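Local structure of beta-galactosidase (Bacillus circulans subsp. alkalophilus, 3TTY) at residues Glu307-Val312 with Ser320-Gly325. The protein hydrolyses terminal beta-galactosidic bonds as a trimeric glycoside hydrolase with a TIM-barrel catalytic domain, probably with retention of configuration. Residues are numbered along the deposited sequence; the frame is centred on the assembly and turned at random.
With GLA (alpha-D-galactopyranose), chain H.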
ATOM      1  N   GLU A 307      -0.966 -14.862 -28.886  1.00 20.85           N
ATOM      2  CA  GLU A 307       0.294 -14.238 -28.483  1.00 21.08           C
ATOM      3  C   GLU A 307       1.079 -14.989 -27.415  1.00 21.09           C
ATOM      4  O   GLU A 307       0.545 -15.807 -26.656  1.00 23.10           O
ATOM      5  CB  GLU A 307       0.082 -12.816 -27.961  1.00 19.70           C
ATOM      6  CG  GLU A 307      -0.782 -11.905 -28.791  1.00 20.71           C
ATOM      7  CD  GLU A 307      -1.106 -10.651 -28.011  1.00 21.04           C
ATOM      8  OE1 GLU A 307      -0.272 -10.294 -27.157  1.00 20.97           O
ATOM      9  OE2 GLU A 307      -2.179 -10.032 -28.228  1.00 21.43           O
ATOM     10  N   GLN A 308       2.357 -14.642 -27.365  1.00 17.02           N
ATOM     11  CA  GLN A 308       3.317 -15.037 -26.349  1.00 18.48           C
ATOM     12  C   GLN A 308       4.534 -14.222 -26.777  1.00 20.52           C
ATOM     13  O   GLN A 308       4.633 -13.825 -27.942  1.00 20.50           O
ATOM     14  CB  GLN A 308       3.637 -16.540 -26.417  1.00 18.17           C
ATOM     15  CG  GLN A 308       4.328 -16.981 -27.714  1.00 19.24           C
ATOM     16  CD  GLN A 308       4.702 -18.467 -27.741  1.00 19.99           C
ATOM     17  OE1 GLN A 308       4.567 -19.178 -26.754  1.00 19.83           O
ATOM     18  NE2 GLN A 308       5.177 -18.927 -28.885  1.00 21.64           N
ATOM     19  N   THR A 309       5.458 -13.938 -25.874  1.00 18.91           N
ATOM     20  CA  THR A 309       6.650 -13.231 -26.322  1.00 19.49           C
ATOM     21  C   THR A 309       7.682 -14.219 -26.878  1.00 21.22           C
ATOM     22  O   THR A 309       7.787 -15.350 -26.394  1.00 20.77           O
ATOM     23  CB  THR A 309       7.266 -12.365 -25.214  1.00 20.96           C
ATOM     24  OG1 THR A 309       8.533 -11.874 -25.656  1.00 20.22           O
ATOM     25  CG2 THR A 309       7.456 -13.170 -23.947  1.00 20.04           C
ATOM     26  N   PRO A 310       8.417 -13.816 -27.925  1.00 21.22           N
ATOM     27  CA  PRO A 310       9.546 -14.652 -28.371  1.00 18.09           C
ATOM     28  C   PRO A 310      10.743 -14.591 -27.410  1.00 22.44           C
ATOM     29  O   PRO A 310      11.631 -15.441 -27.492  1.00 22.64           O
ATOM     30  CB  PRO A 310       9.908 -14.070 -29.751  1.00 19.15           C
ATOM     31  CG  PRO A 310       9.278 -12.728 -29.801  1.00 21.38           C
ATOM     32  CD  PRO A 310       8.075 -12.759 -28.898  1.00 18.81           C
ATOM     33  N   GLY A 311      10.762 -13.604 -26.514  1.00 24.14           N
ATOM     34  CA  GLY A 311      11.826 -13.477 -25.527  1.00 23.05           C
ATOM     35  C   GLY A 311      11.346 -12.931 -24.185  1.00 23.39           C
ATOM     36  O   GLY A 311      10.747 -13.655 -23.384  1.00 21.67           O
ATOM     37  N   VAL A 312      11.607 -11.648 -23.935  1.00 22.58           N
ATOM     38  CA  VAL A 312      11.177 -11.009 -22.689  1.00 21.49           C
ATOM     39  C   VAL A 312       9.807 -10.330 -22.811  1.00 27.09           C
ATOM     40  O   VAL A 312       9.303 -10.116 -23.911  1.00 23.67           O
ATOM     41  CB  VAL A 312      12.201  -9.966 -22.214  1.00 19.84           C
ATOM     42  CG1 VAL A 312      13.551 -10.632 -21.962  1.00 24.77           C
ATOM     43  CG2 VAL A 312      12.328  -8.845 -23.230  1.00 17.62           C
ATOM     44  N   SER A 320      13.001 -11.091 -17.337  1.00 19.62           N
ATOM     45  CA  SER A 320      13.959 -12.172 -17.495  1.00 21.76           C
ATOM     46  C   SER A 320      13.831 -12.803 -18.880  1.00 20.85           C
ATOM     47  O   SER A 320      12.731 -12.949 -19.422  1.00 25.53           O
ATOM     48  CB  SER A 320      13.769 -13.212 -16.382  1.00 27.12           C
ATOM     49  OG  SER A 320      12.421 -13.669 -16.353  1.00 28.34           O
ATOM     50  N   ALA A 321      14.966 -13.151 -19.468  1.00 26.17           N
ATOM     51  CA  ALA A 321      14.973 -13.763 -20.792  1.00 24.73           C
ATOM     52  C   ALA A 321      14.475 -15.201 -20.679  1.00 22.72           C
ATOM     53  O   ALA A 321      14.656 -15.840 -19.639  1.00 24.09           O
ATOM     54  CB  ALA A 321      16.384 -13.727 -21.372  1.00 20.36           C
ATOM     55  N   LYS A 322      13.808 -15.691 -21.722  1.00 23.64           N
ATOM     56  CA  LYS A 322      13.543 -17.121 -21.850  1.00 21.99           C
ATOM     57  C   LYS A 322      14.872 -17.784 -22.185  1.00 24.53           C
ATOM     58  O   LYS A 322      15.490 -17.437 -23.191  1.00 21.16           O
ATOM     59  CB  LYS A 322      12.538 -17.393 -22.984  1.00 20.35           C
ATOM     60  CG  LYS A 322      11.113 -16.941 -22.689  1.00 25.16           C
ATOM     61  CD  LYS A 322      10.130 -17.191 -23.847  1.00 21.30           C
ATOM     62  CE  LYS A 322       8.683 -16.895 -23.411  1.00 22.11           C
ATOM     63  NZ  LYS A 322       7.627 -17.099 -24.465  1.00 17.32           N
ATOM     64  N   ARG A 323      15.320 -18.722 -21.352  1.00 24.50           N
ATOM     65  CA  ARG A 323      16.587 -19.402 -21.603  1.00 21.50           C
ATOM     66  C   ARG A 323      16.502 -20.195 -22.905  1.00 24.43           C
ATOM     67  O   ARG A 323      15.411 -20.489 -23.398  1.00 22.08           O
ATOM     68  CB  ARG A 323      16.973 -20.354 -20.451  1.00 23.50           C
ATOM     69  CG  ARG A 323      16.786 -19.846 -19.033  1.00 25.02           C
ATOM     70  CD  ARG A 323      17.788 -18.813 -18.562  1.00 23.00           C
ATOM     71  NE  ARG A 323      17.189 -17.488 -18.591  1.00 29.46           N
ATOM     72  CZ  ARG A 323      17.576 -16.447 -17.856  1.00 26.01           C
ATOM     73  NH1 ARG A 323      18.573 -16.555 -16.998  1.00 23.09           N
ATOM     74  NH2 ARG A 323      16.943 -15.285 -17.981  1.00 26.85           N
ATOM     75  N   PRO A 324      17.664 -20.554 -23.469  1.00 24.45           N
ATOM     76  CA  PRO A 324      17.713 -21.291 -24.735  1.00 24.65           C
ATOM     77  C   PRO A 324      16.745 -22.473 -24.769  1.00 22.40           C
ATOM     78  O   PRO A 324      16.766 -23.291 -23.858  1.00 23.49           O
ATOM     79  CB  PRO A 324      19.163 -21.793 -24.779  1.00 24.35           C
ATOM     80  CG  PRO A 324      19.925 -20.748 -24.054  1.00 23.18           C
ATOM     81  CD  PRO A 324      19.013 -20.233 -22.966  1.00 24.01           C
ATOM     82  N   GLY A 325      15.924 -22.554 -25.814  1.00 20.23           N
ATOM     83  CA  GLY A 325      14.988 -23.649 -25.975  1.00 21.40           C
ATOM     84  C   GLY A 325      13.658 -23.457 -25.248  1.00 25.32           C
ATOM     85  O   GLY A 325      12.694 -24.179 -25.510  1.00 20.81           O
TER
HETATM   86  C1  GLA H 677      -1.232  -8.286 -24.566  1.00 24.02           C
HETATM   87  C2  GLA H 677      -1.705  -7.396 -25.742  1.00 19.21           C
HETATM   88  C3  GLA H 677      -0.586  -7.095 -26.756  1.00 19.40           C
HETATM   89  C4  GLA H 677       0.637  -6.640 -25.975  1.00 19.50           C
HETATM   90  C5  GLA H 677       0.987  -7.691 -24.916  1.00 21.87           C
HETATM   91  C6  GLA H 677       2.267  -7.247 -24.196  1.00 18.83           C
HETATM   92  O1  GLA H 677      -0.962  -9.660 -24.896  1.00 25.40           O
HETATM   93  O2  GLA H 677      -2.788  -8.010 -26.421  1.00 19.74           O
HETATM   94  O3  GLA H 677      -0.958  -6.050 -27.671  1.00 16.09           O
HETATM   95  O4  GLA H 677       0.275  -5.424 -25.334  1.00 18.67           O
HETATM   96  O5  GLA H 677      -0.067  -7.753 -23.950  1.00 21.74           O
HETATM   97  O6  GLA H 677       2.842  -8.352 -23.487  1.00 19.98           O
HETATM   98  O   HOH W   1       7.155 -19.492 -25.926  1.00 19.31           O
HETATM   99  O   HOH W   2       5.137 -15.413 -23.526  1.00 21.94           O
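K322 contributes the largest share of the contact: its side chain runs past T309 in the opposite direction and delivers NZ to the backbone of 307-312. The bond from K322 NZ to T309 O measures 2.6 Å, with a C=O...donor angle of 154° and the nitrogen in the carbonyl plane. Reaching that far takes a fully extended chain; CG lies beside the backbone N (chi1 -70°) and each later torsion is close to 180°. On the way its methylenes pass G311 O, 3.4 Å from K322 CG, while M327 and W330 of helix 326-336 also pack on the lysine. Two waters add to the grip on NZ: one, 2.8 Å from K322 NZ, donates a weak bond to Q308 OE1, and the other accepts from both NZ and T309 N. The amide of Q308 has its stronger partner in S331.

The carbonyl that receives the lysine belongs to an ST turn, in which T309 OG1 accepts from G311 N at 2.9 Å and donates to V312 O. Beyond the turn, V312 touches with a single branch: CG1 lies 3.5 Å from S320 O and 3.6 Å from A321 CA. Behind A321, R323 clasps A321 O side-on through NE and NH2, and its guanidinium also makes salt bridges to D518 and D564 of the second subunit.

The turn lies just beyond barrel strand 303-307, to which E307 belongs; galactose O2 donates to E307 OE2 at 2.8 Å. The chemistry implies a buried lysine, probably charged, whose ammonium is solvated by a carbonyl and two waters, with no carboxylate among these partners, tying the start of this active-site loop to its far end at the subunit interface.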